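Local structure of SxtG (Microseira wollei, 6U1R) at residues Pro135-Val141 / His367-Val373; Asp215-Val220 / Leu263-Leu269; Leu37-Gly43 / Val105-Val110; Phe130-Asn134 / Tyr359-Gly364. The protein is an amidinotransferase of the saxitoxin biosynthetic pathway that probably moves an amidino group from a donor to an acceptor amine through a covalent cysteine intermediate. One frame throughout, in Å; residues are numbered along the deposited sequence.

Interaction 1: Pro135-Val141 / His367-Val373; sequences PRDVFLV and HCATLDV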
loop_
_atom_site.group_PDB
_atom_site.type_symbol
_atom_site.label_atom_id
_atom_site.label_comp_id
_atom_site.label_asym_id
_atom_site.label_seq_id
_atom_site.Cartn_x
_atom_site.Cartn_y
_atom_site.Cartn_z
ATOM N N PRO A 135 0.822 6.531 -16.510
ATOM C CA PRO A 135 1.604 6.429 -15.263
ATOM C C PRO A 135 1.242 7.486 -14.220
ATOM O O PRO A 135 1.342 7.226 -13.004
ATOM C CB PRO A 135 3.061 6.612 -15.728
ATOM C CG PRO A 135 3.050 6.577 -17.193
ATOM C CD PRO A 135 1.662 6.760 -17.695
ATOM N N ARG A 136 0.842 8.682 -14.668
ATOM C CA ARG A 136 0.539 9.785 -13.761
ATOM C C ARG A 136 -0.618 9.455 -12.815
ATOM O O ARG A 136 -0.717 10.037 -11.730
ATOM C CB ARG A 136 0.203 11.039 -14.587
ATOM C CG ARG A 136 -0.006 12.336 -13.807
ATOM C CD ARG A 136 1.290 12.996 -13.372
ATOM N NE ARG A 136 2.207 13.236 -14.492
ATOM C CZ ARG A 136 3.398 13.817 -14.362
ATOM N NH1 ARG A 136 3.788 14.279 -13.178
ATOM N NH2 ARG A 136 4.189 13.965 -15.412
ATOM N N ASP A 137 -1.527 8.560 -13.217
ATOM C CA ASP A 137 -2.688 8.256 -12.375
ATOM C C ASP A 137 -2.333 7.393 -11.168
ATOM O O ASP A 137 -3.033 7.431 -10.149
ATOM C CB ASP A 137 -3.759 7.506 -13.180
ATOM C CG ASP A 137 -4.294 8.289 -14.356
ATOM O OD1 ASP A 137 -3.948 9.492 -14.505
ATOM O OD2 ASP A 137 -5.081 7.686 -15.146
ATOM N N VAL A 138 -1.270 6.602 -11.270
ATOM C CA VAL A 138 -1.075 5.423 -10.433
ATOM C C VAL A 138 -0.106 5.716 -9.299
ATOM O O VAL A 138 -0.173 5.089 -8.236
ATOM C CB VAL A 138 -0.570 4.252 -11.305
ATOM C CG1 VAL A 138 -0.290 2.998 -10.459
ATOM C CG2 VAL A 138 -1.595 3.959 -12.404
ATOM N N PHE A 139 0.809 6.670 -9.519
ATOM C CA PHE A 139 1.907 6.958 -8.601
ATOM C C PHE A 139 2.085 8.459 -8.438
ATOM O O PHE A 139 1.960 9.204 -9.407
ATOM C CB PHE A 139 3.266 6.437 -9.094
ATOM C CG PHE A 139 3.270 5.003 -9.553
ATOM C CD1 PHE A 139 3.400 3.982 -8.639
ATOM C CD2 PHE A 139 3.158 4.689 -10.895
ATOM C CE1 PHE A 139 3.435 2.656 -9.048
ATOM C CE2 PHE A 139 3.175 3.350 -11.315
ATOM C CZ PHE A 139 3.309 2.345 -10.384
ATOM N N LEU A 140 2.449 8.873 -7.237
ATOM C CA LEU A 140 2.955 10.205 -6.954
ATOM C C LEU A 140 4.454 10.128 -6.734
ATOM O O LEU A 140 4.936 9.213 -6.053
ATOM C CB LEU A 140 2.339 10.787 -5.691
ATOM C CG LEU A 140 0.916 11.269 -5.664
ATOM C CD1 LEU A 140 0.534 11.458 -4.168
ATOM C CD2 LEU A 140 0.825 12.570 -6.438
ATOM N N VAL A 141 5.189 11.086 -7.287
ATOM C CA VAL A 141 6.606 11.247 -6.982
ATOM C C VAL A 141 6.738 12.474 -6.097
ATOM O O VAL A 141 6.442 13.594 -6.538
ATOM C CB VAL A 141 7.472 11.396 -8.243
ATOM C CG1 VAL A 141 8.945 11.459 -7.830
ATOM C CG2 VAL A 141 7.246 10.261 -9.187
ATOM N N HIS A 367 0.987 14.986 -20.060
ATOM C CA HIS A 367 1.203 14.914 -18.621
ATOM C C HIS A 367 0.695 13.588 -18.053
ATOM O O HIS A 367 1.367 12.970 -17.223
ATOM C CB HIS A 367 0.553 16.124 -17.941
ATOM C CG HIS A 367 0.898 16.285 -16.488
ATOM N ND1 HIS A 367 0.036 15.917 -15.477
ATOM C CD2 HIS A 367 1.989 16.808 -15.878
ATOM C CE1 HIS A 367 0.581 16.197 -14.307
ATOM N NE2 HIS A 367 1.769 16.736 -14.519
ATOM N N CYS A 368 -0.474 13.120 -18.509
ATOM C CA CYS A 368 -1.018 11.838 -18.053
ATOM C C CYS A 368 -0.103 10.676 -18.415
ATOM O O CYS A 368 -0.012 9.694 -17.672
ATOM C CB CYS A 368 -2.380 11.577 -18.687
ATOM S SG CYS A 368 -3.636 12.710 -18.156
ATOM N N ALA A 369 0.510 10.747 -19.599
ATOM C CA ALA A 369 1.292 9.678 -20.183
ATOM C C ALA A 369 2.683 9.566 -19.585
ATOM O O ALA A 369 3.431 8.674 -20.000
ATOM C CB ALA A 369 1.405 9.890 -21.701
ATOM N N THR A 370 3.035 10.406 -18.607
ATOM C CA THR A 370 4.386 10.416 -18.061
ATOM C C THR A 370 4.389 10.396 -16.541
ATOM O O THR A 370 3.440 10.830 -15.882
ATOM C CB THR A 370 5.168 11.658 -18.539
ATOM O OG1 THR A 370 4.422 12.846 -18.234
ATOM C CG2 THR A 370 5.469 11.551 -20.032
ATOM N N LEU A 371 5.480 9.880 -15.981
ATOM C CA LEU A 371 5.800 10.069 -14.574
ATOM C C LEU A 371 7.221 10.618 -14.521
ATOM O O LEU A 371 8.174 9.911 -14.868
ATOM C CB LEU A 371 5.681 8.760 -13.777
ATOM C CG LEU A 371 5.768 8.931 -12.255
ATOM C CD1 LEU A 371 4.504 9.623 -11.713
ATOM C CD2 LEU A 371 5.985 7.619 -11.528
ATOM N N ASP A 372 7.362 11.874 -14.097
ATOM C CA ASP A 372 8.666 12.554 -14.058
ATOM C C ASP A 372 9.448 12.153 -12.813
ATOM O O ASP A 372 9.483 12.877 -11.812
ATOM C CB ASP A 372 8.478 14.067 -14.104
ATOM C CG ASP A 372 7.566 14.578 -13.009
ATOM O OD1 ASP A 372 6.491 13.979 -12.827
ATOM O OD2 ASP A 372 7.912 15.573 -12.331
ATOM N N VAL A 373 10.181 11.038 -12.904
ATOM C CA VAL A 373 10.863 10.517 -11.724
ATOM C C VAL A 373 12.099 11.336 -11.346
ATOM O O VAL A 373 12.488 11.344 -10.176
ATOM C CB VAL A 373 11.210 9.021 -11.920
ATOM C CG1 VAL A 373 9.932 8.212 -12.058
ATOM C CG2 VAL A 373 12.067 8.802 -13.120
#

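Interaction 2: Asp215-Val220 / Leu263-Leu269; sequences DAADFV and LHIDTTL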
loop_
_atom_site.group_PDB
_atom_site.type_symbol
_atom_site.label_atom_id
_atom_site.label_comp_id
_atom_site.label_asym_id
_atom_site.label_seq_id
_atom_site.Cartn_x
_atom_site.Cartn_y
_atom_site.Cartn_z
ATOM N N ASP A 215 -6.548 9.053 -6.772
ATOM C CA ASP A 215 -5.665 8.914 -7.921
ATOM C C ASP A 215 -4.584 9.985 -7.825
ATOM O O ASP A 215 -4.864 11.142 -7.476
ATOM C CB ASP A 215 -6.419 9.106 -9.240
ATOM C CG ASP A 215 -7.223 7.883 -9.666
ATOM O OD1 ASP A 215 -7.499 7.010 -8.822
ATOM O OD2 ASP A 215 -7.585 7.814 -10.858
ATOM N N ALA A 216 -3.357 9.618 -8.185
ATOM C CA ALA A 216 -2.265 10.572 -8.047
ATOM C C ALA A 216 -2.473 11.783 -8.947
ATOM O O ALA A 216 -2.041 12.893 -8.616
ATOM C CB ALA A 216 -0.939 9.876 -8.361
ATOM N N ALA A 217 -3.144 11.597 -10.074
ATOM C CA ALA A 217 -3.312 12.693 -11.021
ATOM C C ALA A 217 -4.398 13.680 -10.612
ATOM O O ALA A 217 -4.629 14.654 -11.346
ATOM C CB ALA A 217 -3.611 12.133 -12.408
ATOM N N ASP A 218 -5.052 13.487 -9.460
ATOM C CA ASP A 218 -5.866 14.553 -8.876
ATOM C C ASP A 218 -5.027 15.575 -8.092
ATOM O O ASP A 218 -5.612 16.462 -7.438
ATOM C CB ASP A 218 -6.955 13.969 -7.961
ATOM C CG ASP A 218 -8.227 13.614 -8.719
ATOM O OD1 ASP A 218 -8.628 14.409 -9.600
ATOM O OD2 ASP A 218 -8.803 12.534 -8.439
ATOM N N PHE A 219 -3.692 15.488 -8.180
ATOM C CA PHE A 219 -2.773 16.396 -7.498
ATOM C C PHE A 219 -1.704 16.914 -8.457
ATOM O O PHE A 219 -1.272 16.199 -9.370
ATOM C CB PHE A 219 -2.097 15.707 -6.307
ATOM C CG PHE A 219 -3.069 15.170 -5.302
ATOM C CD1 PHE A 219 -3.608 13.903 -5.453
ATOM C CD2 PHE A 219 -3.465 15.937 -4.224
ATOM C CE1 PHE A 219 -4.509 13.412 -4.551
ATOM C CE2 PHE A 219 -4.367 15.435 -3.301
ATOM C CZ PHE A 219 -4.897 14.178 -3.469
ATOM N N VAL A 220 -1.298 18.176 -8.258
ATOM C CA VAL A 220 -0.145 18.753 -8.947
ATOM C C VAL A 220 0.780 19.364 -7.902
ATOM O O VAL A 220 0.338 19.788 -6.829
ATOM C CB VAL A 220 -0.546 19.802 -10.010
ATOM C CG1 VAL A 220 -1.073 19.108 -11.239
ATOM C CG2 VAL A 220 -1.579 20.782 -9.452
ATOM N N LEU A 263 -12.374 14.197 -12.840
ATOM C CA LEU A 263 -11.556 13.011 -12.628
ATOM C C LEU A 263 -10.158 13.384 -13.137
ATOM O O LEU A 263 -9.943 13.460 -14.349
ATOM C CB LEU A 263 -12.137 11.806 -13.356
ATOM C CG LEU A 263 -11.491 10.416 -13.312
ATOM C CD1 LEU A 263 -10.528 10.189 -12.203
ATOM C CD2 LEU A 263 -12.602 9.370 -13.214
ATOM N N HIS A 264 -9.264 13.693 -12.200
ATOM C CA HIS A 264 -7.904 14.184 -12.422
ATOM C C HIS A 264 -7.903 15.694 -12.617
ATOM O O HIS A 264 -8.862 16.268 -13.147
ATOM C CB HIS A 264 -7.214 13.455 -13.588
ATOM C CG HIS A 264 -7.197 11.971 -13.404
ATOM N ND1 HIS A 264 -7.217 11.080 -14.456
ATOM C CD2 HIS A 264 -7.203 11.223 -12.274
ATOM C CE1 HIS A 264 -7.250 9.846 -13.980
ATOM N NE2 HIS A 264 -7.219 9.904 -12.660
ATOM N N ILE A 265 -6.854 16.340 -12.109
ATOM C CA ILE A 265 -6.778 17.800 -12.039
ATOM C C ILE A 265 -5.953 18.407 -13.179
ATOM O O ILE A 265 -5.927 19.648 -13.326
ATOM C CB ILE A 265 -6.221 18.219 -10.657
ATOM C CG1 ILE A 265 -6.677 19.635 -10.247
ATOM C CG2 ILE A 265 -4.676 18.067 -10.587
ATOM C CD1 ILE A 265 -6.314 20.000 -8.774
ATOM N N ASP A 266 -5.295 17.586 -14.001
ATOM C CA ASP A 266 -4.290 18.103 -14.920
ATOM C C ASP A 266 -4.874 18.513 -16.285
ATOM O O ASP A 266 -4.127 18.636 -17.264
ATOM C CB ASP A 266 -3.096 17.124 -15.048
ATOM C CG ASP A 266 -3.466 15.673 -15.346
ATOM O OD1 ASP A 266 -4.641 15.283 -15.284
ATOM O OD2 ASP A 266 -2.500 14.885 -15.624
ATOM N N THR A 267 -6.185 18.784 -16.348
ATOM C CA THR A 267 -6.759 19.697 -17.333
ATOM C C THR A 267 -7.466 20.870 -16.661
ATOM O O THR A 267 -8.190 21.613 -17.338
ATOM C CB THR A 267 -7.742 18.992 -18.285
ATOM O OG1 THR A 267 -8.848 18.452 -17.566
ATOM C CG2 THR A 267 -7.065 17.890 -19.055
ATOM N N THR A 268 -7.239 21.079 -15.358
ATOM C CA THR A 268 -7.910 22.102 -14.562
ATOM C C THR A 268 -6.937 23.125 -14.001
ATOM O O THR A 268 -7.158 24.347 -14.154
ATOM C CB THR A 268 -8.701 21.436 -13.411
ATOM O OG1 THR A 268 -9.732 20.577 -13.939
ATOM C CG2 THR A 268 -9.325 22.481 -12.471
ATOM N N LEU A 269 -5.852 22.658 -13.371
ATOM C CA LEU A 269 -4.898 23.507 -12.654
ATOM C C LEU A 269 -3.512 22.949 -12.951
ATOM O O LEU A 269 -3.180 21.857 -12.472
ATOM C CB LEU A 269 -5.196 23.490 -11.154
ATOM C CG LEU A 269 -4.513 24.549 -10.291
ATOM C CD1 LEU A 269 -5.202 25.901 -10.404
ATOM C CD2 LEU A 269 -4.448 24.087 -8.852
#

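Interaction 3: Leu37-Gly43 / Val105-Val110; sequences LEEVIVG and VKVRRV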
loop_
_atom_site.group_PDB
_atom_site.type_symbol
_atom_site.label_atom_id
_atom_site.label_comp_id
_atom_site.label_asym_id
_atom_site.label_seq_id
_atom_site.Cartn_x
_atom_site.Cartn_y
_atom_site.Cartn_z
ATOM N N LEU A 37 13.980 18.368 -16.620
ATOM C CA LEU A 37 13.572 16.963 -16.652
ATOM C C LEU A 37 14.732 16.088 -17.114
ATOM O O LEU A 37 15.273 16.297 -18.206
ATOM C CB LEU A 37 12.367 16.793 -17.572
ATOM C CG LEU A 37 11.714 15.404 -17.652
ATOM C CD1 LEU A 37 11.279 14.934 -16.282
ATOM C CD2 LEU A 37 10.537 15.433 -18.624
ATOM N N GLU A 38 15.122 15.123 -16.281
ATOM C CA GLU A 38 16.240 14.228 -16.591
ATOM C C GLU A 38 15.797 12.820 -16.946
ATOM O O GLU A 38 16.392 12.189 -17.822
ATOM C CB GLU A 38 17.220 14.163 -15.407
ATOM C CG GLU A 38 17.987 15.476 -15.185
ATOM C CD GLU A 38 19.107 15.388 -14.152
ATOM O OE1 GLU A 38 19.230 14.367 -13.442
ATOM O OE2 GLU A 38 19.889 16.361 -14.067
ATOM N N GLU A 39 14.760 12.307 -16.288
ATOM C CA GLU A 39 14.319 10.945 -16.543
ATOM C C GLU A 39 12.815 10.885 -16.327
ATOM O O GLU A 39 12.297 11.469 -15.368
ATOM C CB GLU A 39 15.046 9.931 -15.646
ATOM C CG GLU A 39 14.587 8.483 -15.886
ATOM C CD GLU A 39 15.558 7.423 -15.352
ATOM O OE1 GLU A 39 16.764 7.728 -15.203
ATOM O OE2 GLU A 39 15.116 6.281 -15.098
ATOM N N VAL A 40 12.131 10.192 -17.240
ATOM C CA VAL A 40 10.676 10.093 -17.234
ATOM C C VAL A 40 10.266 8.668 -17.608
ATOM O O VAL A 40 10.883 8.043 -18.481
ATOM C CB VAL A 40 10.074 11.146 -18.207
ATOM C CG1 VAL A 40 10.395 10.798 -19.682
ATOM C CG2 VAL A 40 8.584 11.321 -17.985
ATOM N N ILE A 41 9.253 8.127 -16.915
ATOM C CA ILE A 41 8.572 6.908 -17.358
ATOM C C ILE A 41 7.481 7.331 -18.329
ATOM O O ILE A 41 6.720 8.260 -18.041
ATOM C CB ILE A 41 7.972 6.127 -16.170
ATOM C CG1 ILE A 41 9.070 5.783 -15.148
ATOM C CG2 ILE A 41 7.235 4.883 -16.675
ATOM C CD1 ILE A 41 8.588 5.055 -13.858
ATOM N N VAL A 42 7.401 6.669 -19.478
ATOM C CA VAL A 42 6.347 6.942 -20.453
ATOM C C VAL A 42 5.456 5.712 -20.540
ATOM O O VAL A 42 5.938 4.578 -20.456
ATOM C CB VAL A 42 6.926 7.343 -21.825
ATOM C CG1 VAL A 42 5.840 7.616 -22.825
ATOM C CG2 VAL A 42 7.760 8.617 -21.683
ATOM N N GLY A 43 4.157 5.936 -20.683
ATOM C CA GLY A 43 3.196 4.858 -20.721
ATOM C C GLY A 43 3.263 4.029 -22.006
ATOM O O GLY A 43 4.045 4.277 -22.930
ATOM N N VAL A 105 16.150 14.134 -22.558
ATOM C CA VAL A 105 15.519 13.373 -21.478
ATOM C C VAL A 105 15.749 11.886 -21.700
ATOM O O VAL A 105 15.573 11.375 -22.815
ATOM C CB VAL A 105 14.011 13.669 -21.389
ATOM C CG1 VAL A 105 13.380 12.910 -20.209
ATOM C CG2 VAL A 105 13.788 15.164 -21.276
ATOM N N LYS A 106 16.073 11.181 -20.618
ATOM C CA LYS A 106 16.117 9.720 -20.632
ATOM C C LYS A 106 14.710 9.163 -20.450
ATOM O O LYS A 106 14.026 9.526 -19.492
ATOM C CB LYS A 106 17.028 9.211 -19.523
ATOM C CG LYS A 106 17.137 7.687 -19.432
ATOM C CD LYS A 106 18.144 7.319 -18.331
ATOM C CE LYS A 106 18.139 5.845 -17.983
ATOM N NZ LYS A 106 18.793 5.618 -16.657
ATOM N N VAL A 107 14.289 8.272 -21.345
ATOM C CA VAL A 107 12.921 7.749 -21.359
ATOM C C VAL A 107 12.946 6.275 -20.981
ATOM O O VAL A 107 13.701 5.492 -21.570
ATOM C CB VAL A 107 12.261 7.956 -22.732
ATOM C CG1 VAL A 107 10.898 7.200 -22.836
ATOM C CG2 VAL A 107 12.062 9.435 -22.963
ATOM N N ARG A 108 12.126 5.899 -20.001
ATOM C CA ARG A 108 11.912 4.503 -19.639
ATOM C C ARG A 108 10.541 4.085 -20.162
ATOM O O ARG A 108 9.513 4.592 -19.696
ATOM C CB ARG A 108 12.000 4.299 -18.125
ATOM C CG ARG A 108 13.163 4.963 -17.426
ATOM C CD ARG A 108 14.531 4.538 -17.972
ATOM N NE ARG A 108 14.847 3.129 -17.710
ATOM C CZ ARG A 108 15.365 2.660 -16.580
ATOM N NH1 ARG A 108 15.636 3.460 -15.561
ATOM N NH2 ARG A 108 15.596 1.360 -16.462
ATOM N N ARG A 109 10.525 3.157 -21.123
ATOM C CA ARG A 109 9.288 2.692 -21.743
ATOM C C ARG A 109 8.743 1.524 -20.937
ATOM O O ARG A 109 9.392 0.479 -20.846
ATOM C CB ARG A 109 9.514 2.241 -23.185
ATOM C CG ARG A 109 9.820 3.325 -24.177
ATOM C CD ARG A 109 10.252 2.680 -25.499
ATOM N NE ARG A 109 10.587 3.640 -26.554
ATOM C CZ ARG A 109 9.822 3.912 -27.608
ATOM N NH1 ARG A 109 8.633 3.329 -27.776
ATOM N NH2 ARG A 109 10.250 4.779 -28.513
ATOM N N VAL A 110 7.557 1.691 -20.356
ATOM C CA VAL A 110 6.953 0.582 -19.634
ATOM C C VAL A 110 6.518 -0.474 -20.643
ATOM O O VAL A 110 6.017 -0.155 -21.735
ATOM C CB VAL A 110 5.774 1.052 -18.764
ATOM C CG1 VAL A 110 4.578 1.359 -19.608
ATOM C CG2 VAL A 110 5.424 -0.005 -17.740
HETATM O O HOH W 1 18.221 6.111 -13.505
HETATM O O HOH W 2 6.049 2.498 -23.522
#

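Interaction 4: Phe130-Asn134 / Tyr359-Gly364; sequences FCAAN and YYPFLG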
loop_
_atom_site.group_PDB
_atom_site.type_symbol
_atom_site.label_atom_id
_atom_site.label_comp_id
_atom_site.label_asym_id
_atom_site.label_seq_id
_atom_site.Cartn_x
_atom_site.Cartn_y
_atom_site.Cartn_z
ATOM N N PHE A 130 -7.163 -2.358 -17.038
ATOM C CA PHE A 130 -7.305 -1.218 -17.940
ATOM C C PHE A 130 -6.099 -1.224 -18.865
ATOM O O PHE A 130 -6.096 -1.967 -19.868
ATOM C CB PHE A 130 -7.484 0.080 -17.119
ATOM C CG PHE A 130 -7.545 1.371 -17.948
ATOM C CD1 PHE A 130 -8.251 1.431 -19.139
ATOM C CD2 PHE A 130 -6.905 2.531 -17.501
ATOM C CE1 PHE A 130 -8.310 2.608 -19.891
ATOM C CE2 PHE A 130 -6.973 3.737 -18.247
ATOM C CZ PHE A 130 -7.669 3.769 -19.436
ATOM N N CYS A 131 -5.024 -0.503 -18.550
ATOM C CA CYS A 131 -3.846 -0.393 -19.414
ATOM C C CYS A 131 -2.766 0.371 -18.647
ATOM O O CYS A 131 -2.975 0.823 -17.512
ATOM C CB CYS A 131 -4.188 0.294 -20.750
ATOM S SG CYS A 131 -4.580 2.048 -20.665
ATOM N N ALA A 132 -1.605 0.533 -19.278
ATOM C CA ALA A 132 -0.505 1.281 -18.677
ATOM C C ALA A 132 -0.204 2.557 -19.463
ATOM O O ALA A 132 0.945 2.995 -19.546
ATOM C CB ALA A 132 0.746 0.410 -18.564
ATOM N N ALA A 133 -1.243 3.195 -20.000
ATOM C CA ALA A 133 -1.079 4.423 -20.766
ATOM C C ALA A 133 -0.860 5.646 -19.877
ATOM O O ALA A 133 -0.281 6.636 -20.341
ATOM C CB ALA A 133 -2.302 4.642 -21.670
ATOM N N ASN A 134 -1.261 5.600 -18.603
ATOM C CA ASN A 134 -1.295 6.789 -17.746
ATOM C C ASN A 134 -0.516 6.558 -16.453
ATOM O O ASN A 134 -1.114 6.433 -15.379
ATOM C CB ASN A 134 -2.737 7.164 -17.400
ATOM C CG ASN A 134 -3.591 7.482 -18.616
ATOM O OD1 ASN A 134 -3.580 8.603 -19.103
ATOM N ND2 ASN A 134 -4.352 6.513 -19.091
ATOM N N TYR A 359 -3.814 9.501 -28.660
ATOM C CA TYR A 359 -3.687 9.044 -27.286
ATOM C C TYR A 359 -4.924 9.351 -26.456
ATOM O O TYR A 359 -5.176 8.660 -25.465
ATOM C CB TYR A 359 -2.455 9.693 -26.654
ATOM C CG TYR A 359 -1.722 8.808 -25.661
ATOM C CD1 TYR A 359 -0.775 7.879 -26.095
ATOM C CD2 TYR A 359 -1.937 8.933 -24.290
ATOM C CE1 TYR A 359 -0.082 7.075 -25.197
ATOM C CE2 TYR A 359 -1.248 8.126 -23.384
ATOM C CZ TYR A 359 -0.332 7.201 -23.839
ATOM O OH TYR A 359 0.362 6.413 -22.950
ATOM N N TYR A 360 -5.714 10.353 -26.850
ATOM C CA TYR A 360 -6.827 10.793 -26.013
ATOM C C TYR A 360 -7.827 9.685 -25.677
ATOM O O TYR A 360 -8.376 9.715 -24.561
ATOM C CB TYR A 360 -7.566 11.950 -26.692
ATOM C CG TYR A 360 -6.797 13.256 -26.845
ATOM C CD1 TYR A 360 -5.515 13.429 -26.336
ATOM C CD2 TYR A 360 -7.379 14.323 -27.508
ATOM C CE1 TYR A 360 -4.842 14.634 -26.498
ATOM C CE2 TYR A 360 -6.723 15.515 -27.667
ATOM C CZ TYR A 360 -5.459 15.669 -27.157
ATOM O OH TYR A 360 -4.793 16.854 -27.309
ATOM N N PRO A 361 -8.142 8.736 -26.569
ATOM C CA PRO A 361 -9.098 7.673 -26.189
ATOM C C PRO A 361 -8.582 6.789 -25.075
ATOM O O PRO A 361 -9.372 6.055 -24.465
ATOM C CB PRO A 361 -9.291 6.869 -27.483
ATOM C CG PRO A 361 -8.710 7.677 -28.575
ATOM C CD PRO A 361 -7.715 8.614 -27.972
ATOM N N PHE A 362 -7.281 6.819 -24.800
ATOM C CA PHE A 362 -6.700 6.109 -23.668
ATOM C C PHE A 362 -6.695 6.955 -22.403
ATOM O O PHE A 362 -6.050 6.577 -21.420
ATOM C CB PHE A 362 -5.288 5.643 -24.025
ATOM C CG PHE A 362 -5.261 4.734 -25.213
ATOM C CD1 PHE A 362 -5.225 5.268 -26.494
ATOM C CD2 PHE A 362 -5.324 3.350 -25.056
ATOM C CE1 PHE A 362 -5.234 4.437 -27.614
ATOM C CE2 PHE A 362 -5.329 2.511 -26.165
ATOM C CZ PHE A 362 -5.298 3.047 -27.442
ATOM N N LEU A 363 -7.395 8.096 -22.432
ATOM C CA LEU A 363 -7.737 8.931 -21.287
ATOM C C LEU A 363 -6.569 9.767 -20.777
ATOM O O LEU A 363 -6.509 10.096 -19.582
ATOM C CB LEU A 363 -8.294 8.074 -20.145
ATOM C CG LEU A 363 -9.484 7.177 -20.534
ATOM C CD1 LEU A 363 -10.127 6.565 -19.294
ATOM C CD2 LEU A 363 -10.508 7.938 -21.356
ATOM N N GLY A 364 -5.647 10.123 -21.663
ATOM C CA GLY A 364 -4.577 11.029 -21.279
ATOM C C GLY A 364 -3.963 11.765 -22.451
ATOM O O GLY A 364 -4.161 11.421 -23.618
#

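Interaction 1: Pro135-Val141 / His367-Val373
Arg136 reaches across to the turn and strand at His367-Val373 and spends nearly every atom of its side chain there. Its CB rests against two carbonyl oxygens, those of Cys368 and His367. CG, anti to the backbone N (chi1 -174°), lies by His367 O and CE1. The chain then bends at chi2 and chi3, CD passes His367 CE1 at 3.4 Å, and the guanidinium lies flat on the imidazole, centres 3.6 Å apart and planes 10° from parallel, with CZ over the ring and nearest NE2. NE gives a hydrogen bond to His367 O at 2.9 Å, NH2 one to Thr370 OG1 at 3.0 Å, both acceptors near the guanidinium plane. At the tip, NH1 comes to Asp372 OD1 from above the carboxylate plane, a short (2.7 Å) but bent salt bridge.

The type I turn from His367 to Thr370 carries Cys368, the predicted amidino-cysteine nucleophile of this amidinotransferase fold, and leads into strand 370-375. Arginine suits this place because its several N-H groups can hold turn and strand together. Both ring nitrogens of His367 are also held, ND1 by Asp266 and NE2 by Glu33. Beside the polar cluster, Leu371 supplies the apolar half: its CG meets Val141 CG2 at 3.7 Å and its CD2 meets Phe139 CB at 3.8 Å, while Pro135 CB packs on Leu371 CB.

Interaction 2: Asp215-Val220 / Leu263-Leu269
Two predicted active-site residues, Asp215 and His264, are joined directly here, and the carboxylate is met on its less common side. His264 NE2 donates to Asp215 OD2 at 2.8 Å, the N-H...O angle 167°, and OD2 accepts through its anti lone pair, which points away from the other oxygen. The acceptor lies in the imidazole plane, although the carboxylate itself is turned 31° from it. Ala217 CB sits over one face of the ring as a CH-pi contact, 4.0 Å from the centroid, and Leu263 CD1 lies over the opposite face; a methyl is small enough to let the 3-10 turn at 216-218 come this close.

Next to the histidine, Ile265 N bonds to Ala217 O at 2.9 Å, tying the loop backbone to the 3-10 turn. Asp218 OD1 accepts a weak bond from His264 N, while its OD2 is held by Thr234 and Ser231. Further along, Ile265 CG2 packs on Val220 CG1 at 3.8 Å, an apolar contact that joins the start of strand 219-222 to the loop.

With NE2 acting as donor to Asp215, the ring's rotation is fixed, an arrangement consistent with the histidine-carboxylate pair of amidinotransferases.

Interaction 3: Leu37-Gly43 / Val105-Val110
The guanidinium of Arg108 meets Glu39 at its edge: OE2 lies near the guanidinium plane and accepts from NH1 at 2.9 Å, on the syn side but tilted out of the carboxylate plane, which is turned 62° from the guanidinium. Arg108 gets there by bending at chi2 and chi3, which brings CG and CD close to OE2 as well. Lys106 runs extended alongside Glu39, pointing the same way, and its NZ makes a weak salt bridge to OE1 at 3.3 Å; a water held by OE1 also bonds weakly to NZ. One acid serves two bases, with Arg374 and Tyr170 as further partners, while Arg108 NH2 turns to Glu169.

These side chains share one face of a parallel strand pair, 37-42 with 106-109, in a mixed sheet where strand 370-375 runs antiparallel beyond 37-42. Glu38 and Glu39 form a classic beta bulge against Arg374. Between the parallel strands, Val40 N bonds to Lys106 O and Arg108 N to Val40 O at 2.9 Å.

On the other face beta-branched Val40, Val42 and Val107 suit extended backbone: Val42 CG2 touches Val107 CG1 at 3.6 Å. Val40 CG1 also meets Val105, just before strand 106-109. Helix 83-102, through Leu100, covers Val42 and Val107.

Interaction 4: Phe130-Asn134 / Tyr359-Gly364
Tyr359 reaches Ala133 with its hydroxyl, which donates to Ala133 O at 2.7 Å in the carbonyl plane, on a lone pair. The same phenol end lies against Ala133 CB, 3.4 Å from OH; the compact methyl of Ala133 lets the hydroxyl come close to the backbone. Phe362 follows after the 3-10 turn; its CB touches Ala133 CB at 3.9 Å, its ring stacks with Tyr81, and its carbonyl O takes a hydrogen bond from Asn134 ND2 at 2.9 Å. That bond is straight (N-H...O angle 167°) and lies in the amide plane, so it fixes the orientation of the carboxamide. Leu363 brings CD1 against Phe130 CZ at 3.7 Å. Gly364 CA then passes 3.4 Å from Asn134 OD1; glycine, with no side chain, lets the backbone pass this close to the amide oxygen.

Asn134 also packs on the predicted nucleophile Cys368, so the joined loops, tied by the Asn134 and Tyr359 bonds to backbone carbonyls, probably line one side of the predicted active site.

Interactions 1, 2 and 4 gather around the predicted catalytic residues, whereas interaction 3 lies farther out, its centre about 16 Å from the centre of the chain. Interactions 1 and 2 have centres 11 Å apart and meet through His367 and Asp266; together they bring Cys368 near His264. Interaction 4 is centred 12 Å from interaction 1, its Asn134 and Tyr359 touching Cys368 and Ala369. Interactions 1 and 3 are 10 Å apart and share a sheet, since strand 37-42 lies between 106-109 and 370-375. Along the chain interaction 3 closes first. The segments of interactions 1 and 4 then alternate, and interaction 2 falls within both spans. Distant parts of the sequence thus converge on one predicted site.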